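Local coordinates for protein galactan 1,3-beta-galactosidase (Phanerochaete chrysosporium, PDB 7BYS) that probably hydrolyses beta-1,3-linked galactan from the chain end as a family 43 glycoside hydrolase, and carries a calcium-containing carbohydrate-binding module, at residues Arg82-Phe87 with Asn243-Pro248; Ser139-Asp144 with Pro189-His194; Gln18-Gly23 with Met256-Arg261; Tyr32-Asp37 with Val48-Ser53. All coordinates share one frame; numbering follows the deposited sequence. Where two conformers were deposited one is given.

Contact 1: Arg82-Phe87 with Asn243-Pro248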
loop_
_atom_site.group_PDB
_atom_site.type_symbol
_atom_site.label_atom_id
_atom_site.label_comp_id
_atom_site.label_asym_id
_atom_site.label_seq_id
_atom_site.Cartn_x
_atom_site.Cartn_y
_atom_site.Cartn_z
ATOM N N ARG A 82 -12.025 -0.374 -2.765
ATOM C CA ARG A 82 -11.198 -1.230 -3.604
ATOM C C ARG A 82 -11.685 -1.324 -5.060
ATOM O O ARG A 82 -11.909 -2.411 -5.575
ATOM C CB ARG A 82 -11.031 -2.612 -2.985
ATOM C CG ARG A 82 -10.301 -2.553 -1.639
ATOM C CD ARG A 82 -10.180 -3.917 -0.963
ATOM N NE ARG A 82 -9.529 -3.788 0.346
ATOM C CZ ARG A 82 -8.218 -3.657 0.535
ATOM N NH1 ARG A 82 -7.369 -3.683 -0.484
ATOM N NH2 ARG A 82 -7.752 -3.532 1.771
ATOM N N PRO A 83 -11.846 -0.183 -5.738
ATOM C CA PRO A 83 -12.270 -0.229 -7.140
ATOM C C PRO A 83 -11.239 -0.947 -8.003
ATOM O O PRO A 83 -10.038 -0.921 -7.732
ATOM C CB PRO A 83 -12.359 1.251 -7.523
ATOM C CG PRO A 83 -11.309 1.909 -6.645
ATOM C CD PRO A 83 -11.417 1.172 -5.335
ATOM N N LYS A 84 -11.730 -1.595 -9.054
ATOM C CA LYS A 84 -10.904 -2.321 -10.015
ATOM C C LYS A 84 -11.562 -2.104 -11.370
ATOM O O LYS A 84 -12.791 -2.061 -11.450
ATOM C CB LYS A 84 -10.893 -3.838 -9.691
ATOM C CG LYS A 84 -10.424 -4.197 -8.269
ATOM C CD LYS A 84 -8.924 -4.026 -8.087
ATOM C CE LYS A 84 -8.568 -4.066 -6.601
ATOM N NZ LYS A 84 -8.607 -2.697 -5.954
ATOM N N VAL A 85 -10.768 -1.914 -12.423
ATOM C CA VAL A 85 -11.308 -1.649 -13.757
ATOM C C VAL A 85 -10.594 -2.527 -14.774
ATOM O O VAL A 85 -9.358 -2.598 -14.790
ATOM C CB VAL A 85 -11.173 -0.167 -14.160
ATOM C CG1 VAL A 85 -11.776 0.056 -15.551
ATOM C CG2 VAL A 85 -11.858 0.746 -13.151
ATOM N N ILE A 86 -11.379 -3.205 -15.610
ATOM C CA ILE A 86 -10.852 -3.968 -16.735
ATOM C C ILE A 86 -11.598 -3.584 -18.008
ATOM O O ILE A 86 -12.754 -3.149 -17.970
ATOM C CB ILE A 86 -10.893 -5.496 -16.501
ATOM C CG1 ILE A 86 -12.314 -5.970 -16.207
ATOM C CG2 ILE A 86 -9.925 -5.908 -15.386
ATOM C CD1 ILE A 86 -12.415 -7.482 -16.089
ATOM N N PHE A 87 -10.932 -3.754 -19.149
ATOM C CA PHE A 87 -11.517 -3.410 -20.441
ATOM C C PHE A 87 -12.120 -4.649 -21.084
ATOM O O PHE A 87 -11.453 -5.685 -21.204
ATOM C CB PHE A 87 -10.466 -2.807 -21.369
ATOM C CG PHE A 87 -10.998 -2.419 -22.727
ATOM C CD1 PHE A 87 -11.886 -1.360 -22.866
ATOM C CD2 PHE A 87 -10.609 -3.118 -23.859
ATOM C CE1 PHE A 87 -12.369 -0.996 -24.125
ATOM C CE2 PHE A 87 -11.091 -2.760 -25.115
ATOM C CZ PHE A 87 -11.961 -1.698 -25.242
ATOM N N ASN A 243 -2.237 -5.488 1.332
ATOM C CA ASN A 243 -2.275 -5.597 -0.121
ATOM C C ASN A 243 -3.430 -4.797 -0.710
ATOM O O ASN A 243 -4.528 -4.743 -0.147
ATOM C CB ASN A 243 -2.450 -7.066 -0.499
ATOM C CG ASN A 243 -2.185 -7.315 -1.961
ATOM O OD1 ASN A 243 -1.168 -6.884 -2.495
ATOM N ND2 ASN A 243 -3.087 -8.025 -2.620
ATOM N N ALA A 244 -3.170 -4.196 -1.878
ATOM C CA ALA A 244 -4.195 -3.487 -2.647
ATOM C C ALA A 244 -4.188 -3.933 -4.107
ATOM O O ALA A 244 -5.246 -4.235 -4.677
ATOM C CB ALA A 244 -4.011 -1.971 -2.580
ATOM N N PHE A 245 -3.007 -4.007 -4.724
ATOM C CA PHE A 245 -2.919 -4.376 -6.132
ATOM C C PHE A 245 -1.533 -4.931 -6.403
ATOM O O PHE A 245 -0.542 -4.437 -5.852
ATOM C CB PHE A 245 -3.195 -3.187 -7.071
ATOM C CG PHE A 245 -3.624 -3.614 -8.450
ATOM C CD1 PHE A 245 -4.958 -3.912 -8.723
ATOM C CD2 PHE A 245 -2.682 -3.769 -9.462
ATOM C CE1 PHE A 245 -5.349 -4.339 -9.989
ATOM C CE2 PHE A 245 -3.068 -4.197 -10.726
ATOM C CZ PHE A 245 -4.396 -4.478 -10.986
ATOM N N ASP A 246 -1.463 -5.936 -7.268
ATOM C CA ASP A 246 -0.205 -6.614 -7.568
ATOM C C ASP A 246 -0.001 -6.520 -9.073
ATOM O O ASP A 246 -0.680 -7.209 -9.843
ATOM C CB ASP A 246 -0.280 -8.037 -7.045
ATOM C CG ASP A 246 -0.750 -8.066 -5.622
ATOM O OD1 ASP A 246 -0.032 -7.468 -4.772
ATOM O OD2 ASP A 246 -1.850 -8.597 -5.365
ATOM N N LEU A 247 0.899 -5.621 -9.491
ATOM C CA LEU A 247 1.046 -5.271 -10.902
ATOM C C LEU A 247 2.186 -6.067 -11.515
ATOM O O LEU A 247 3.280 -6.098 -10.944
ATOM C CB LEU A 247 1.354 -3.781 -11.021
ATOM C CG LEU A 247 1.338 -3.269 -12.460
ATOM C CD1 LEU A 247 -0.080 -3.150 -12.977
ATOM C CD2 LEU A 247 2.048 -1.915 -12.548
ATOM N N PRO A 248 2.011 -6.712 -12.668
ATOM C CA PRO A 248 3.158 -7.382 -13.297
ATOM C C PRO A 248 4.226 -6.376 -13.708
ATOM O O PRO A 248 3.932 -5.239 -14.070
ATOM C CB PRO A 248 2.549 -8.084 -14.519
ATOM C CG PRO A 248 1.212 -7.507 -14.702
ATOM C CD PRO A 248 0.755 -6.900 -13.410
HETATM O O HOH W 1 -7.662 -3.800 -3.463
#
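K84 and R82 reach across from strand 82-87 to F245, A244 and N243; the short strand axes come no closer than 8.8 Å, so long side chains span the gap. From CB the K84 chain turns at CG and runs antiparallel to the F245 side chain. Its CD abuts the edge of the phenyl ring, 4.0 Å from F245 CD1. One atom on, K84 CE lies 3.8 Å from A244 O. The bend at chi4 (-90°) then carries NZ back towards its own strand, where K84 NZ donates to P83 O at 2.9 Å, from above that carbonyl's plane. A22 O takes a further hydrogen bond, leaving the buried ammonium gripped mainly by backbone oxygens. Water 1 accepts from K84 NZ and R82 NH1 and donates to A244 O, with 2.7 Å between the water oxygen and A244 O. R82, extended from CG to NE, delivers NH1 to a lone pair of N243 O at 3.1 Å; the N-H...O angle of 142° and the acceptor's tilt from the guanidinium plane make this a bent bond. A244 and F245 both bond to M256, a classic beta bulge. R82 binds galactose in a related structure of this enzyme, and the contact belongs to the sugar site at the centre of a five-bladed beta-propeller, here between inner strands of the second and fifth blades.

Contact 2: Ser139-Asp144 with Pro189-His194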
loop_
_atom_site.group_PDB
_atom_site.type_symbol
_atom_site.label_atom_id
_atom_site.label_comp_id
_atom_site.label_asym_id
_atom_site.label_seq_id
_atom_site.Cartn_x
_atom_site.Cartn_y
_atom_site.Cartn_z
ATOM N N SER A 139 -11.202 -8.264 -5.477
ATOM C CA SER A 139 -10.465 -7.745 -6.612
ATOM C C SER A 139 -11.034 -8.383 -7.873
ATOM O O SER A 139 -11.856 -9.306 -7.813
ATOM C CB SER A 139 -8.962 -7.996 -6.451
ATOM O OG SER A 139 -8.224 -7.444 -7.527
ATOM N N ILE A 140 -10.567 -7.898 -9.018
ATOM C CA ILE A 140 -10.922 -8.451 -10.322
ATOM C C ILE A 140 -9.619 -8.831 -10.995
ATOM O O ILE A 140 -8.695 -8.015 -11.062
ATOM C CB ILE A 140 -11.677 -7.420 -11.186
ATOM C CG1 ILE A 140 -12.995 -7.003 -10.526
ATOM C CG2 ILE A 140 -11.898 -7.955 -12.614
ATOM C CD1 ILE A 140 -14.011 -8.099 -10.473
ATOM N N PHE A 141 -9.535 -10.066 -11.481
ATOM C CA PHE A 141 -8.385 -10.524 -12.249
ATOM C C PHE A 141 -8.834 -10.836 -13.671
ATOM O O PHE A 141 -9.813 -11.561 -13.874
ATOM C CB PHE A 141 -7.762 -11.778 -11.616
ATOM C CG PHE A 141 -6.695 -12.390 -12.473
ATOM C CD1 PHE A 141 -5.465 -11.760 -12.617
ATOM C CD2 PHE A 141 -6.948 -13.541 -13.207
ATOM C CE1 PHE A 141 -4.492 -12.278 -13.445
ATOM C CE2 PHE A 141 -5.970 -14.072 -14.046
ATOM C CZ PHE A 141 -4.741 -13.441 -14.163
ATOM N N GLN A 142 -8.118 -10.293 -14.653
ATOM C CA GLN A 142 -8.381 -10.562 -16.062
ATOM C C GLN A 142 -7.251 -11.424 -16.616
ATOM O O GLN A 142 -6.090 -11.002 -16.639
ATOM C CB GLN A 142 -8.470 -9.248 -16.833
ATOM C CG GLN A 142 -8.873 -9.404 -18.292
ATOM C CD GLN A 142 -8.939 -8.054 -18.980
ATOM O OE1 GLN A 142 -8.013 -7.254 -18.861
ATOM N NE2 GLN A 142 -10.043 -7.781 -19.664
ATOM N N ASP A 143 -7.597 -12.627 -17.078
ATOM C CA ASP A 143 -6.612 -13.536 -17.637
ATOM C C ASP A 143 -6.245 -13.106 -19.054
ATOM O O ASP A 143 -6.895 -12.259 -19.674
ATOM C CB ASP A 143 -7.172 -14.958 -17.630
ATOM C CG ASP A 143 -6.097 -16.025 -17.484
ATOM O OD1 ASP A 143 -4.892 -15.709 -17.567
ATOM O OD2 ASP A 143 -6.492 -17.202 -17.276
ATOM N N ASP A 144 -5.178 -13.717 -19.576
ATOM C CA ASP A 144 -4.680 -13.406 -20.912
ATOM C C ASP A 144 -4.950 -14.532 -21.902
ATOM O O ASP A 144 -4.228 -14.675 -22.897
ATOM C CB ASP A 144 -3.200 -13.000 -20.880
ATOM C CG ASP A 144 -2.286 -14.110 -20.385
ATOM O OD1 ASP A 144 -2.771 -15.200 -20.015
ATOM O OD2 ASP A 144 -1.054 -13.887 -20.370
ATOM N N PRO A 189 -7.400 -9.244 -1.613
ATOM C CA PRO A 189 -6.750 -10.120 -2.589
ATOM C C PRO A 189 -6.255 -9.374 -3.818
ATOM O O PRO A 189 -6.749 -8.306 -4.183
ATOM C CB PRO A 189 -7.879 -11.074 -3.002
ATOM C CG PRO A 189 -9.119 -10.222 -2.890
ATOM C CD PRO A 189 -8.872 -9.379 -1.656
ATOM N N GLY A 190 -5.281 -9.995 -4.478
ATOM C CA GLY A 190 -4.969 -9.690 -5.863
ATOM C C GLY A 190 -4.275 -10.879 -6.485
ATOM O O GLY A 190 -3.652 -11.678 -5.780
ATOM N N ILE A 191 -4.383 -11.010 -7.814
ATOM C CA ILE A 191 -3.679 -12.065 -8.539
ATOM C C ILE A 191 -2.818 -11.451 -9.630
ATOM O O ILE A 191 -3.248 -10.542 -10.351
ATOM C CB ILE A 191 -4.608 -13.156 -9.121
ATOM C CG1 ILE A 191 -5.126 -14.056 -7.989
ATOM C CG2 ILE A 191 -3.893 -13.962 -10.237
ATOM C CD1 ILE A 191 -6.241 -15.028 -8.408
ATOM N N VAL A 192 -1.591 -11.948 -9.736
ATOM C CA VAL A 192 -0.699 -11.586 -10.821
ATOM C C VAL A 192 -0.150 -12.868 -11.434
ATOM O O VAL A 192 0.149 -13.836 -10.720
ATOM C CB VAL A 192 0.414 -10.634 -10.327
ATOM C CG1 VAL A 192 1.297 -11.315 -9.301
ATOM C CG2 VAL A 192 1.229 -10.107 -11.503
ATOM N N LYS A 193 -0.048 -12.890 -12.760
ATOM C CA LYS A 193 0.548 -14.035 -13.418
ATOM C C LYS A 193 2.059 -13.906 -13.449
ATOM O O LYS A 193 2.622 -12.805 -13.482
ATOM C CB LYS A 193 0.045 -14.172 -14.846
ATOM C CG LYS A 193 -1.386 -14.582 -14.913
ATOM C CD LYS A 193 -1.762 -14.965 -16.339
ATOM C CE LYS A 193 -1.471 -16.430 -16.612
ATOM N NZ LYS A 193 -2.224 -16.932 -17.798
ATOM N N HIS A 194 2.718 -15.054 -13.442
ATOM C CA HIS A 194 4.168 -15.106 -13.548
ATOM C C HIS A 194 4.509 -16.424 -14.217
ATOM O O HIS A 194 4.220 -17.484 -13.658
ATOM C CB HIS A 194 4.802 -15.029 -12.162
ATOM C CG HIS A 194 6.264 -15.336 -12.148
ATOM N ND1 HIS A 194 7.221 -14.417 -12.517
ATOM C CD2 HIS A 194 6.935 -16.461 -11.802
ATOM C CE1 HIS A 194 8.420 -14.965 -12.406
ATOM N NE2 HIS A 194 8.273 -16.204 -11.973
HETATM O O HOH W 2 -5.998 -6.513 -6.112
HETATM O O HOH W 3 -6.386 -9.203 -9.074
HETATM O O HOH W 4 0.413 -15.994 -19.313
#
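Inner strands of the third and fourth propeller blades face each other here, S139 opposite G190, F141 opposite I191 and the D143-D144 pair opposite K193. The axes run nearly parallel (13°) but are 6.6 Å apart at their closest, too far for a continuous sheet, and side chains and water fill the interval. I191 CG2 sits over one face of the F141 ring, 3.7 Å from its centroid and displaced towards the rim, a CH-pi contact. With CG anti to the backbone N (chi1 172°), F141 reaches across to I191 and on to K193, whose CG meets the ring edge at 3.6 Å from F141 CZ. Such inter-blade seams, each sheet separate from the next, are the hallmark of a beta-propeller. At the polar end K193 NZ forms two salt bridges, to D143 OD1 on its syn lone pair and to D144 OD1, both 2.9 Å. D143 OD1 also receives D144 N from above the carboxylate plane at 2.8 Å, and D143 OD2 is held by Y198. At the other end S139 CB meets P189 O, and water 2 accepts from S139 OG and donates to P189 O. Water 3 donates to S139 OG and accepts from I191 N, at 3.0 Å from each.

Contact 3: Gln18-Gly23 with Met256-Arg261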
loop_
_atom_site.group_PDB
_atom_site.type_symbol
_atom_site.label_atom_id
_atom_site.label_comp_id
_atom_site.label_asym_id
_atom_site.label_seq_id
_atom_site.Cartn_x
_atom_site.Cartn_y
_atom_site.Cartn_z
ATOM N N GLN A 18 -5.089 10.719 -3.675
ATOM C CA GLN A 18 -6.214 10.130 -2.949
ATOM C C GLN A 18 -6.749 8.960 -3.767
ATOM O O GLN A 18 -7.747 9.091 -4.480
ATOM C CB GLN A 18 -7.289 11.174 -2.706
ATOM C CG GLN A 18 -6.851 12.245 -1.710
ATOM C CD GLN A 18 -6.781 11.720 -0.297
ATOM O OE1 GLN A 18 -7.256 10.625 -0.008
ATOM N NE2 GLN A 18 -6.175 12.498 0.594
ATOM N N ALA A 19 -6.080 7.816 -3.661
ATOM C CA ALA A 19 -6.432 6.629 -4.439
ATOM C C ALA A 19 -6.119 5.378 -3.612
ATOM O O ALA A 19 -5.316 4.520 -3.976
ATOM C CB ALA A 19 -5.722 6.651 -5.791
ATOM N N HIS A 20 -6.737 5.284 -2.439
ATOM C CA HIS A 20 -6.538 4.143 -1.553
ATOM C C HIS A 20 -7.294 2.925 -2.075
ATOM O O HIS A 20 -8.273 3.049 -2.811
ATOM C CB HIS A 20 -6.980 4.547 -0.149
ATOM C CG HIS A 20 -6.479 5.905 0.253
ATOM N ND1 HIS A 20 -5.240 6.098 0.822
ATOM C CD2 HIS A 20 -7.032 7.136 0.125
ATOM C CE1 HIS A 20 -5.053 7.387 1.046
ATOM N NE2 HIS A 20 -6.129 8.042 0.642
ATOM N N GLY A 21 -6.825 1.740 -1.705
ATOM C CA GLY A 21 -7.448 0.537 -2.244
ATOM C C GLY A 21 -7.234 0.394 -3.741
ATOM O O GLY A 21 -8.174 0.025 -4.469
ATOM N N ALA A 22 -6.002 0.637 -4.205
ATOM C CA ALA A 22 -5.666 0.833 -5.617
ATOM C C ALA A 22 -6.233 -0.240 -6.534
ATOM O O ALA A 22 -6.178 -1.436 -6.235
ATOM C CB ALA A 22 -4.144 0.789 -5.768
ATOM N N GLY A 23 -6.704 0.203 -7.693
ATOM C CA GLY A 23 -6.870 -0.646 -8.857
ATOM C C GLY A 23 -6.132 -0.022 -10.026
ATOM O O GLY A 23 -6.284 1.180 -10.293
ATOM N N MET A 256 1.611 -3.323 -4.368
ATOM C CA MET A 256 1.030 -2.024 -4.039
ATOM C C MET A 256 0.097 -2.237 -2.866
ATOM O O MET A 256 -0.909 -2.936 -2.992
ATOM C CB MET A 256 0.270 -1.410 -5.210
ATOM C CG MET A 256 1.134 -1.202 -6.421
ATOM S SD MET A 256 0.110 -0.705 -7.824
ATOM C CE MET A 256 1.374 -0.189 -8.992
ATOM N N GLY A 257 0.457 -1.662 -1.719
ATOM C CA GLY A 257 -0.334 -1.778 -0.516
ATOM C C GLY A 257 -0.729 -0.418 0.037
ATOM O O GLY A 257 -0.229 0.635 -0.389
ATOM N N ASP A 258 -1.635 -0.458 1.008
ATOM C CA ASP A 258 -2.075 0.718 1.757
ATOM C C ASP A 258 -1.574 0.612 3.187
ATOM O O ASP A 258 -1.606 -0.468 3.783
ATOM C CB ASP A 258 -3.609 0.769 1.833
ATOM C CG ASP A 258 -4.262 1.008 0.487
ATOM O OD1 ASP A 258 -4.113 2.122 -0.050
ATOM O OD2 ASP A 258 -4.920 0.081 -0.021
ATOM N N ARG A 259 -1.133 1.739 3.754
ATOM C CA ARG A 259 -0.910 1.841 5.198
ATOM C C ARG A 259 -2.095 2.632 5.736
ATOM O O ARG A 259 -2.124 3.862 5.644
ATOM C CB ARG A 259 0.417 2.520 5.533
ATOM C CG ARG A 259 0.596 2.736 7.044
ATOM C CD ARG A 259 2.004 3.207 7.379
ATOM N NE ARG A 259 2.966 2.184 6.994
ATOM C CZ ARG A 259 4.225 2.404 6.638
ATOM N NH1 ARG A 259 4.726 3.644 6.604
ATOM N NH2 ARG A 259 4.984 1.378 6.286
ATOM N N TRP A 260 -3.089 1.919 6.258
ATOM C CA TRP A 260 -4.315 2.561 6.708
ATOM C C TRP A 260 -4.064 3.286 8.017
ATOM O O TRP A 260 -3.474 2.729 8.951
ATOM C CB TRP A 260 -5.396 1.507 6.922
ATOM C CG TRP A 260 -5.795 0.796 5.670
ATOM C CD1 TRP A 260 -5.635 -0.527 5.405
ATOM C CD2 TRP A 260 -6.439 1.369 4.523
ATOM N NE1 TRP A 260 -6.118 -0.818 4.154
ATOM C CE2 TRP A 260 -6.630 0.324 3.595
ATOM C CE3 TRP A 260 -6.879 2.657 4.193
ATOM C CZ2 TRP A 260 -7.234 0.525 2.355
ATOM C CZ3 TRP A 260 -7.486 2.855 2.961
ATOM C CH2 TRP A 260 -7.659 1.791 2.059
ATOM N N ARG A 261 -4.531 4.526 8.097
ATOM C CA ARG A 261 -4.406 5.325 9.313
ATOM C C ARG A 261 -5.818 5.694 9.752
ATOM O O ARG A 261 -6.353 6.727 9.327
ATOM C CB ARG A 261 -3.567 6.562 9.031
ATOM C CG ARG A 261 -3.180 7.266 10.292
ATOM C CD ARG A 261 -2.227 8.360 10.007
ATOM N NE ARG A 261 -1.895 9.048 11.243
ATOM C CZ ARG A 261 -0.991 10.009 11.311
ATOM N NH1 ARG A 261 -0.350 10.369 10.210
ATOM N NH2 ARG A 261 -0.733 10.599 12.471
HETATM O O HOH W 5 -3.826 2.243 -2.787
HETATM O O HOH W 6 -3.516 4.140 1.556
#
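D258 has CG beside its backbone N and anti to its carbonyl carbon (chi1 -67°), which turns the carboxylate towards the backbone of G21, across the junction of the first and last propeller blades. The chain rounds a corner at G21 (phi 66°), and its amide faces both oxygens. The bond is bifurcated: G21 N lies 3.0 Å from D258 OD2 and 3.2 Å from D258 OD1. The longer branch is the straighter, at 160°, and each oxygen is met on its syn side but out of the carboxylate plane. W260, two residues on, lays its six-membered ring against H20, with CZ3 3.6 Å from H20 CB, while its indole NH bonds to Q242, a galactose-binding residue. The H20 ring is held within its own segment: NE2 donates to Q18 OE1 at 2.9 Å, close to the ring plane. Water 6 joins H20 ND1 to D258 OD1, its oxygen 2.6 Å from the latter. Water 5 also donates to D258 OD1, and further to A19 O, while accepting from A22 N. G21 N and two waters thus all donate hydrogen bonds to D258, a buried carboxylate whose charge these donors probably help to offset.

Contact 4: Tyr32-Asp37 with Val48-Ser53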
loop_
_atom_site.group_PDB
_atom_site.type_symbol
_atom_site.label_atom_id
_atom_site.label_comp_id
_atom_site.label_asym_id
_atom_site.label_seq_id
_atom_site.Cartn_x
_atom_site.Cartn_y
_atom_site.Cartn_z
ATOM N N TYR A 32 -3.558 3.807 -15.495
ATOM C CA TYR A 32 -4.659 4.446 -14.787
ATOM C C TYR A 32 -4.702 3.880 -13.379
ATOM O O TYR A 32 -4.757 2.661 -13.198
ATOM C CB TYR A 32 -5.998 4.205 -15.508
ATOM C CG TYR A 32 -6.038 4.850 -16.865
ATOM C CD1 TYR A 32 -5.405 4.259 -17.960
ATOM C CD2 TYR A 32 -6.678 6.066 -17.050
ATOM C CE1 TYR A 32 -5.414 4.875 -19.209
ATOM C CE2 TYR A 32 -6.690 6.681 -18.297
ATOM C CZ TYR A 32 -6.054 6.082 -19.358
ATOM O OH TYR A 32 -6.069 6.698 -20.594
ATOM N N TRP A 33 -4.649 4.763 -12.393
ATOM C CA TRP A 33 -4.744 4.397 -10.987
ATOM C C TRP A 33 -6.093 4.891 -10.484
ATOM O O TRP A 33 -6.339 6.100 -10.441
ATOM C CB TRP A 33 -3.566 5.029 -10.242
ATOM C CG TRP A 33 -3.499 4.752 -8.763
ATOM C CD1 TRP A 33 -4.372 4.019 -8.004
ATOM C CD2 TRP A 33 -2.483 5.226 -7.863
ATOM N NE1 TRP A 33 -3.957 4.015 -6.687
ATOM C CE2 TRP A 33 -2.806 4.754 -6.574
ATOM C CE3 TRP A 33 -1.340 6.026 -8.023
ATOM C CZ2 TRP A 33 -2.014 5.033 -5.455
ATOM C CZ3 TRP A 33 -0.561 6.308 -6.916
ATOM C CH2 TRP A 33 -0.899 5.820 -5.645
ATOM N N PHE A 34 -6.978 3.950 -10.157
ATOM C CA PHE A 34 -8.262 4.234 -9.542
ATOM C C PHE A 34 -8.171 3.943 -8.055
ATOM O O PHE A 34 -7.497 3.003 -7.640
ATOM C CB PHE A 34 -9.351 3.328 -10.121
ATOM C CG PHE A 34 -9.519 3.457 -11.599
ATOM C CD1 PHE A 34 -8.789 2.667 -12.467
ATOM C CD2 PHE A 34 -10.414 4.368 -12.119
ATOM C CE1 PHE A 34 -8.940 2.789 -13.844
ATOM C CE2 PHE A 34 -10.563 4.496 -13.497
ATOM C CZ PHE A 34 -9.828 3.713 -14.355
ATOM N N GLY A 35 -8.872 4.729 -7.252
ATOM C CA GLY A 35 -8.840 4.432 -5.835
ATOM C C GLY A 35 -9.895 5.207 -5.090
ATOM O O GLY A 35 -10.660 5.983 -5.669
ATOM N N GLU A 36 -9.927 4.974 -3.781
ATOM C CA GLU A 36 -10.846 5.679 -2.891
ATOM C C GLU A 36 -10.295 7.062 -2.561
ATOM O O GLU A 36 -9.163 7.194 -2.086
ATOM C CB GLU A 36 -11.006 4.885 -1.594
ATOM C CG GLU A 36 -11.377 3.432 -1.804
ATOM C CD GLU A 36 -10.884 2.541 -0.680
ATOM O OE1 GLU A 36 -10.445 3.067 0.366
ATOM O OE2 GLU A 36 -10.894 1.309 -0.836
ATOM N N ASP A 37 -11.111 8.100 -2.776
ATOM C CA ASP A 37 -10.751 9.452 -2.347
ATOM C C ASP A 37 -11.146 9.587 -0.884
ATOM O O ASP A 37 -12.328 9.556 -0.546
ATOM C CB ASP A 37 -11.482 10.474 -3.213
ATOM C CG ASP A 37 -11.111 11.912 -2.883
ATOM O OD1 ASP A 37 -10.539 12.173 -1.808
ATOM O OD2 ASP A 37 -11.404 12.800 -3.710
ATOM N N VAL A 48 -14.486 7.726 -6.498
ATOM C CA VAL A 48 -13.413 6.915 -7.065
ATOM C C VAL A 48 -12.604 7.863 -7.942
ATOM O O VAL A 48 -13.123 8.391 -8.929
ATOM C CB VAL A 48 -13.943 5.721 -7.872
ATOM C CG1 VAL A 48 -12.776 4.981 -8.547
ATOM C CG2 VAL A 48 -14.718 4.758 -6.978
ATOM N N SER A 49 -11.350 8.099 -7.567
ATOM C CA SER A 49 -10.451 8.959 -8.307
ATOM C C SER A 49 -9.875 8.244 -9.524
ATOM O O SER A 49 -9.967 7.017 -9.665
ATOM C CB SER A 49 -9.310 9.406 -7.402
ATOM O OG SER A 49 -8.661 8.257 -6.865
ATOM N N CYS A 50 -9.276 9.034 -10.413
ATOM C CA CYS A 50 -8.643 8.513 -11.613
ATOM C C CYS A 50 -7.407 9.345 -11.897
ATOM O O CYS A 50 -7.526 10.542 -12.189
ATOM C CB CYS A 50 -9.605 8.596 -12.806
ATOM S SG CYS A 50 -9.089 7.536 -14.223
ATOM N N TYR A 51 -6.238 8.712 -11.830
ATOM C CA TYR A 51 -4.963 9.350 -12.128
ATOM C C TYR A 51 -4.299 8.609 -13.276
ATOM O O TYR A 51 -4.392 7.385 -13.368
ATOM C CB TYR A 51 -4.014 9.285 -10.925
ATOM C CG TYR A 51 -4.481 10.001 -9.684
ATOM C CD1 TYR A 51 -5.408 9.424 -8.841
ATOM C CD2 TYR A 51 -3.964 11.253 -9.348
ATOM C CE1 TYR A 51 -5.837 10.072 -7.701
ATOM C CE2 TYR A 51 -4.383 11.914 -8.201
ATOM C CZ TYR A 51 -5.318 11.323 -7.381
ATOM O OH TYR A 51 -5.766 11.933 -6.227
ATOM N N THR A 52 -3.600 9.346 -14.132
ATOM C CA THR A 52 -2.924 8.742 -15.269
ATOM C C THR A 52 -1.417 8.968 -15.199
ATOM O O THR A 52 -0.940 9.957 -14.631
ATOM C CB THR A 52 -3.466 9.283 -16.593
ATOM O OG1 THR A 52 -3.128 10.667 -16.701
ATOM C CG2 THR A 52 -4.977 9.125 -16.675
ATOM N N SER A 53 -0.659 8.038 -15.784
ATOM C CA SER A 53 0.789 8.176 -15.846
ATOM C C SER A 53 1.320 7.272 -16.944
ATOM O O SER A 53 0.708 6.258 -17.278
ATOM C CB SER A 53 1.407 7.752 -14.509
ATOM O OG SER A 53 2.820 7.724 -14.550
#
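Y32, F34 and C50 interlock on one face of an antiparallel beta hairpin, the middle two strands of the first propeller blade, whose axes approach to 4.6 Å at 156°. The main bump is the C50 sulfur. With SG anti to the backbone N (chi1 -163°), it fills the hollow between two rings of the neighbouring strand: SG lies in the plane of Y32 at its edge, 4.0 Å from Y32 CD2, and meets F34 obliquely, 3.5 Å from F34 CE2. Each is a sulfur-aromatic contact. At the E36-V48 end of the same face V48 CG1 backs against F34, at the edge of its ring and 4.1 Å from F34 CB. At the Y32-T52 end these two side chains run abreast in the same direction, and T52 CG2 tucks against the ring at 3.4 Å from Y32 CE2. The opposite face carries W33 and Y51, whose side chains approach near their roots, CB to CB at 4.3 Å. Beyond that the indole diverges to pack with W59, W272 and Y270, while Y51 OH bonds to Q18. W33 and Y51 are a hydrogen-bonded pair: W33 N donates to Y51 O at 2.8 Å, nearly straight at 169°, and Y51 N returns a bond to W33 O at 3.0 Å. C50 SG is itself bonded to C119 SG in a disulfide.

From the N terminus, the first half of contact 3 (18-23) opens the largest loop, which closes only at 256-261 and ties the first blade to the last. Contact 4 closes early inside it, a hairpin within the first blade. Contact 1 then opens at 82-87 and shuts at 243-248, also inside contact 3, linking the second blade to the fifth, and contact 2 nests within it, joining the third to the fourth. No two loops cross. H20 O to E36 N connects contacts 3 and 4, E36 OE2 to R82 N connects 4 and 1, and F87 O to Q142 NE2 connects 1 and 2. Contact 2 touches neither contact 3 nor contact 4.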